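Long-range contact in rubisco operon transcriptional regulator (Synechocystis sp., PDB 5Y2W), which probably represses transcription of carbon-uptake genes as a LysR-type regulator, its effector domain binding 2-phosphoglycolate: residues V86-I100 against A169-F181. Residues are numbered along the deposited sequence; the frame is centred on the assembly and turned at random.
Sequences VIARRDHPLAGKSNI and ARSELTILDIDEF
Antiparallel strand pairing at one edge of a three-stranded sheet joins Val86-Ile100 to Ala169-Phe181: strand 173-176 is outermost within the chain, and strand 81-89 separates it from strand 157-160. Ala88 and Thr174 form a hydrogen-bonded pair, the N-H of Ala88 bonded to Thr174 O at 2.8 Å, nearly straight. Arg90 N prolongs the pairing to Glu172 O, and beyond the strands Ile100 N reaches Asp177 O while Asp179 N returns to Ile100 O at 2.7 Å. On the face carrying Val86 and Ala88, Leu176 inserts both methyls: CD1 meets Ala88 CB at 3.7 Å and lies over a face of the His92 ring, and CD2 packs on Ala95 CA. With Val86 CG1 anti to the backbone N (chi1 -180°), CG2 is left to sit over the centre of the Phe181 ring, 3.4 Å from its centroid and 6° off the normal, a CH-pi contact. Arg89 CG covers Glu172 O at 3.3 Å, while its NE and NH2 grip Asp91 side-on, NE to OD1 at 2.7 Å, and NH1 is hydrogen-bonded to Ala151 O. Shortening Arg89 to an alanine would take CG off Glu172 O and probably leave Asp91 and Ala151 O without these bonds. The Arg90 guanidinium stacks on that of poorly ordered Arg170, planes 15° apart as modelled; Glu172 OE2, salt-bridged to Arg170 NH1, probably offsets the like charges. Such edge-strand pairing belongs to an α/β lobe of the periplasmic-binding-protein-like fold of LysR effector domains.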
loop_
_atom_site.group_PDB
_atom_site.type_symbol
_atom_site.label_atom_id
_atom_site.label_comp_id
_atom_site.label_asym_id
_atom_site.label_seq_id
_atom_site.Cartn_x
_atom_site.Cartn_y
_atom_site.Cartn_z
ATOM N N VAL A 86 4.658 -1.194 -18.693
ATOM C CA VAL A 86 3.252 -1.155 -19.045
ATOM C C VAL A 86 2.530 -2.462 -18.683
ATOM O O VAL A 86 2.880 -3.536 -19.143
ATOM C CB VAL A 86 3.045 -0.799 -20.536
ATOM C CG1 VAL A 86 1.571 -0.757 -20.875
ATOM C CG2 VAL A 86 3.664 0.568 -20.847
ATOM N N ILE A 87 1.488 -2.332 -17.872
ATOM C CA ILE A 87 0.734 -3.454 -17.434
ATOM C C ILE A 87 -0.673 -3.357 -17.953
ATOM O O ILE A 87 -1.296 -2.290 -17.921
ATOM C CB ILE A 87 0.709 -3.516 -15.913
ATOM C CG1 ILE A 87 2.159 -3.668 -15.399
ATOM C CG2 ILE A 87 -0.154 -4.705 -15.450
ATOM C CD1 ILE A 87 2.312 -3.301 -13.956
ATOM N N ALA A 88 -1.165 -4.487 -18.426
ATOM C CA ALA A 88 -2.539 -4.580 -18.865
ATOM C C ALA A 88 -3.142 -5.893 -18.391
ATOM O O ALA A 88 -2.484 -6.716 -17.732
ATOM C CB ALA A 88 -2.623 -4.485 -20.378
ATOM N N ARG A 89 -4.412 -6.083 -18.710
ATOM C CA ARG A 89 -4.967 -7.371 -18.471
ATOM C C ARG A 89 -4.670 -8.225 -19.657
ATOM O O ARG A 89 -4.500 -7.720 -20.761
ATOM C CB ARG A 89 -6.441 -7.275 -18.192
ATOM C CG ARG A 89 -6.971 -8.582 -17.595
ATOM C CD ARG A 89 -8.337 -8.366 -17.026
ATOM N NE ARG A 89 -9.316 -8.276 -18.125
ATOM C CZ ARG A 89 -10.613 -8.073 -17.925
ATOM N NH1 ARG A 89 -11.056 -7.948 -16.686
ATOM N NH2 ARG A 89 -11.464 -7.974 -18.957
ATOM N N ARG A 90 -4.594 -9.523 -19.428
ATOM C CA ARG A 90 -4.154 -10.483 -20.435
ATOM C C ARG A 90 -5.114 -10.624 -21.648
ATOM O O ARG A 90 -4.736 -11.155 -22.650
ATOM C CB ARG A 90 -3.933 -11.855 -19.756
ATOM C CG ARG A 90 -5.219 -12.500 -19.233
ATOM C CD ARG A 90 -4.980 -13.652 -18.259
ATOM N NE ARG A 90 -4.341 -14.806 -18.886
ATOM C CZ ARG A 90 -3.872 -15.870 -18.233
ATOM N NH1 ARG A 90 -3.309 -16.857 -18.918
ATOM N NH2 ARG A 90 -3.952 -15.959 -16.902
ATOM N N ASP A 91 -6.339 -10.116 -21.576
ATOM C CA ASP A 91 -7.248 -10.149 -22.732
ATOM C C ASP A 91 -7.053 -8.862 -23.550
ATOM O O ASP A 91 -7.728 -8.622 -24.558
ATOM C CB ASP A 91 -8.710 -10.303 -22.258
ATOM C CG ASP A 91 -9.139 -9.197 -21.273
ATOM O OD1 ASP A 91 -8.295 -8.457 -20.653
ATOM O OD2 ASP A 91 -10.357 -9.077 -21.096
ATOM N N HIS A 92 -6.112 -8.027 -23.152
ATOM C CA HIS A 92 -5.920 -6.819 -23.907
ATOM C C HIS A 92 -5.502 -7.247 -25.302
ATOM O O HIS A 92 -4.746 -8.181 -25.438
ATOM C CB HIS A 92 -4.869 -5.951 -23.254
ATOM C CG HIS A 92 -4.806 -4.572 -23.791
ATOM N ND1 HIS A 92 -4.101 -4.256 -24.927
ATOM C CD2 HIS A 92 -5.302 -3.405 -23.317
ATOM C CE1 HIS A 92 -4.185 -2.952 -25.149
ATOM N NE2 HIS A 92 -4.898 -2.413 -24.177
ATOM N N PRO A 93 -5.963 -6.533 -26.337
ATOM C CA PRO A 93 -5.637 -6.884 -27.755
ATOM C C PRO A 93 -4.170 -6.888 -28.131
ATOM O O PRO A 93 -3.769 -7.535 -29.115
ATOM C CB PRO A 93 -6.368 -5.783 -28.563
ATOM C CG PRO A 93 -7.476 -5.336 -27.664
ATOM C CD PRO A 93 -6.979 -5.461 -26.258
ATOM N N LEU A 94 -3.372 -6.132 -27.370
ATOM C CA LEU A 94 -1.935 -6.080 -27.566
ATOM C C LEU A 94 -1.189 -6.974 -26.628
ATOM O O LEU A 94 0.047 -7.066 -26.691
ATOM C CB LEU A 94 -1.408 -4.684 -27.416
ATOM C CG LEU A 94 -2.070 -3.657 -28.294
ATOM C CD1 LEU A 94 -1.519 -2.307 -27.862
ATOM C CD2 LEU A 94 -1.842 -3.965 -29.775
ATOM N N ALA A 95 -1.915 -7.703 -25.799
ATOM C CA ALA A 95 -1.232 -8.610 -24.919
ATOM C C ALA A 95 -0.566 -9.622 -25.800
ATOM O O ALA A 95 -1.195 -10.172 -26.733
ATOM C CB ALA A 95 -2.207 -9.300 -23.994
ATOM N N GLY A 96 0.705 -9.861 -25.525
ATOM C CA GLY A 96 1.439 -10.937 -26.169
ATOM C C GLY A 96 2.149 -10.544 -27.436
ATOM O O GLY A 96 2.895 -11.336 -27.995
ATOM N N LYS A 97 1.936 -9.307 -27.873
ATOM C CA LYS A 97 2.541 -8.785 -29.074
ATOM C C LYS A 97 3.896 -8.170 -28.718
ATOM O O LYS A 97 4.099 -7.734 -27.574
ATOM C CB LYS A 97 1.631 -7.697 -29.671
ATOM C CG LYS A 97 0.150 -8.057 -29.794
ATOM C CD LYS A 97 -0.088 -9.175 -30.782
ATOM C CE LYS A 97 -1.560 -9.551 -30.844
ATOM N NZ LYS A 97 -1.738 -10.638 -31.818
ATOM N N SER A 98 4.786 -8.079 -29.709
ATOM C CA SER A 98 6.151 -7.583 -29.522
ATOM C C SER A 98 6.325 -6.301 -30.282
ATOM O O SER A 98 5.600 -6.073 -31.227
ATOM C CB SER A 98 7.179 -8.566 -30.085
ATOM O OG SER A 98 6.916 -9.869 -29.641
ATOM N N ASN A 99 7.310 -5.490 -29.872
ATOM C CA ASN A 99 7.705 -4.283 -30.581
ATOM C C ASN A 99 6.584 -3.324 -30.822
ATOM O O ASN A 99 6.528 -2.679 -31.862
ATOM C CB ASN A 99 8.384 -4.670 -31.895
ATOM C CG ASN A 99 9.556 -5.594 -31.652
ATOM O OD1 ASN A 99 9.510 -6.790 -31.937
ATOM N ND2 ASN A 99 10.572 -5.057 -31.006
ATOM N N ILE A 100 5.742 -3.181 -29.804
ATOM C CA ILE A 100 4.587 -2.364 -29.900
ATOM C C ILE A 100 5.049 -0.938 -29.843
ATOM O O ILE A 100 5.661 -0.558 -28.892
ATOM C CB ILE A 100 3.600 -2.632 -28.751
ATOM C CG1 ILE A 100 3.115 -4.075 -28.770
ATOM C CG2 ILE A 100 2.435 -1.685 -28.883
ATOM C CD1 ILE A 100 2.531 -4.528 -27.442
ATOM N N ALA A 169 0.330 -17.541 -10.203
ATOM C CA ALA A 169 -0.774 -18.450 -10.433
ATOM C C ALA A 169 -1.682 -17.859 -11.521
ATOM O O ALA A 169 -1.225 -17.606 -12.648
ATOM C CB ALA A 169 -1.516 -18.683 -9.110
ATOM N N ARG A 170 -2.951 -17.632 -11.170
ATOM C CA ARG A 170 -3.927 -17.047 -12.076
ATOM C C ARG A 170 -3.783 -15.536 -12.077
ATOM O O ARG A 170 -4.720 -14.832 -11.695
ATOM C CB ARG A 170 -5.354 -17.448 -11.630
ATOM C CG ARG A 170 -6.511 -16.914 -12.490
ATOM C CD ARG A 170 -6.558 -17.588 -13.848
ATOM N NE ARG A 170 -6.914 -16.658 -14.907
ATOM C CZ ARG A 170 -6.947 -16.972 -16.201
ATOM N NH1 ARG A 170 -7.282 -16.046 -17.093
ATOM N NH2 ARG A 170 -6.652 -18.201 -16.621
ATOM N N SER A 171 -2.616 -15.026 -12.474
ATOM C CA SER A 171 -2.518 -13.593 -12.609
ATOM C C SER A 171 -3.094 -13.186 -13.968
ATOM O O SER A 171 -2.754 -13.699 -15.022
ATOM C CB SER A 171 -1.118 -13.032 -12.440
ATOM O OG SER A 171 -1.228 -11.609 -12.337
ATOM N N GLU A 172 -3.993 -12.236 -13.873
ATOM C CA GLU A 172 -4.664 -11.634 -14.993
ATOM C C GLU A 172 -3.793 -10.582 -15.687
ATOM O O GLU A 172 -4.120 -10.142 -16.783
ATOM C CB GLU A 172 -5.932 -10.961 -14.432
ATOM C CG GLU A 172 -7.014 -11.958 -14.034
ATOM C CD GLU A 172 -7.688 -12.520 -15.271
ATOM O OE1 GLU A 172 -8.770 -12.058 -15.530
ATOM O OE2 GLU A 172 -7.117 -13.333 -16.013
ATOM N N LEU A 173 -2.688 -10.207 -15.043
ATOM C CA LEU A 173 -1.885 -9.076 -15.443
ATOM C C LEU A 173 -0.790 -9.507 -16.371
ATOM O O LEU A 173 -0.304 -10.578 -16.274
ATOM C CB LEU A 173 -1.237 -8.426 -14.234
ATOM C CG LEU A 173 -2.215 -8.028 -13.179
ATOM C CD1 LEU A 173 -1.390 -7.284 -12.134
ATOM C CD2 LEU A 173 -3.322 -7.167 -13.791
ATOM N N THR A 174 -0.392 -8.618 -17.256
ATOM C CA THR A 174 0.589 -8.944 -18.245
ATOM C C THR A 174 1.341 -7.663 -18.562
ATOM O O THR A 174 0.773 -6.560 -18.459
ATOM C CB THR A 174 -0.123 -9.511 -19.515
ATOM O OG1 THR A 174 0.847 -9.993 -20.414
ATOM C CG2 THR A 174 -0.894 -8.431 -20.263
ATOM N N ILE A 175 2.596 -7.805 -18.947
ATOM C CA ILE A 175 3.412 -6.678 -19.403
ATOM C C ILE A 175 3.257 -6.527 -20.901
ATOM O O ILE A 175 3.479 -7.488 -21.644
ATOM C CB ILE A 175 4.891 -6.862 -19.047
ATOM C CG1 ILE A 175 5.051 -6.735 -17.538
ATOM C CG2 ILE A 175 5.736 -5.802 -19.696
ATOM C CD1 ILE A 175 6.301 -7.376 -16.981
ATOM N N LEU A 176 2.830 -5.337 -21.344
ATOM C CA LEU A 176 2.825 -5.031 -22.758
ATOM C C LEU A 176 4.220 -4.533 -23.199
ATOM O O LEU A 176 4.813 -3.600 -22.593
ATOM C CB LEU A 176 1.783 -3.986 -23.058
ATOM C CG LEU A 176 0.319 -4.351 -22.723
ATOM C CD1 LEU A 176 -0.564 -3.198 -23.163
ATOM C CD2 LEU A 176 -0.108 -5.644 -23.404
ATOM N N ASP A 177 4.725 -5.137 -24.269
ATOM C CA ASP A 177 6.101 -4.853 -24.792
ATOM C C ASP A 177 6.096 -3.628 -25.660
ATOM O O ASP A 177 6.233 -3.718 -26.873
ATOM C CB ASP A 177 6.635 -6.068 -25.593
ATOM C CG ASP A 177 8.081 -5.857 -26.106
ATOM O OD1 ASP A 177 8.884 -5.125 -25.463
ATOM O OD2 ASP A 177 8.415 -6.416 -27.170
ATOM N N ILE A 178 5.884 -2.495 -25.024
ATOM C CA ILE A 178 5.751 -1.238 -25.661
ATOM C C ILE A 178 7.130 -0.627 -25.782
ATOM O O ILE A 178 7.901 -0.734 -24.839
ATOM C CB ILE A 178 4.944 -0.248 -24.808
ATOM C CG1 ILE A 178 3.622 -0.834 -24.331
ATOM C CG2 ILE A 178 4.754 1.056 -25.570
ATOM C CD1 ILE A 178 2.654 -1.277 -25.409
ATOM N N ASP A 179 7.413 0.024 -26.923
ATOM C CA ASP A 179 8.660 0.751 -27.134
ATOM C C ASP A 179 8.789 1.838 -26.082
ATOM O O ASP A 179 7.782 2.411 -25.638
ATOM C CB ASP A 179 8.680 1.474 -28.480
ATOM C CG ASP A 179 8.832 0.532 -29.692
ATOM O OD1 ASP A 179 9.216 -0.642 -29.531
ATOM O OD2 ASP A 179 8.578 1.021 -30.815
ATOM N N GLU A 180 10.040 2.154 -25.768
ATOM C CA GLU A 180 10.442 3.110 -24.758
ATOM C C GLU A 180 10.252 2.537 -23.378
ATOM O O GLU A 180 10.540 3.204 -22.406
ATOM C CB GLU A 180 9.707 4.447 -24.894
ATOM C CG GLU A 180 9.727 5.030 -26.302
ATOM C CD GLU A 180 11.136 5.215 -26.896
ATOM O OE1 GLU A 180 11.233 5.311 -28.135
ATOM O OE2 GLU A 180 12.138 5.266 -26.144
ATOM N N PHE A 181 9.773 1.297 -23.283
ATOM C CA PHE A 181 9.665 0.662 -22.005
ATOM C C PHE A 181 10.665 -0.450 -21.947
ATOM O O PHE A 181 10.969 -1.006 -22.962
ATOM C CB PHE A 181 8.231 0.162 -21.773
ATOM C CG PHE A 181 7.305 1.278 -21.410
ATOM C CD1 PHE A 181 6.686 2.042 -22.401
ATOM C CD2 PHE A 181 7.117 1.607 -20.078
ATOM C CE1 PHE A 181 5.858 3.068 -22.073
ATOM C CE2 PHE A 181 6.305 2.661 -19.737
ATOM C CZ PHE A 181 5.688 3.413 -20.729
HETATM O O HOH W 1 6.203 -2.301 -20.824
HETATM O O HOH W 2 2.664 -7.129 -25.581
#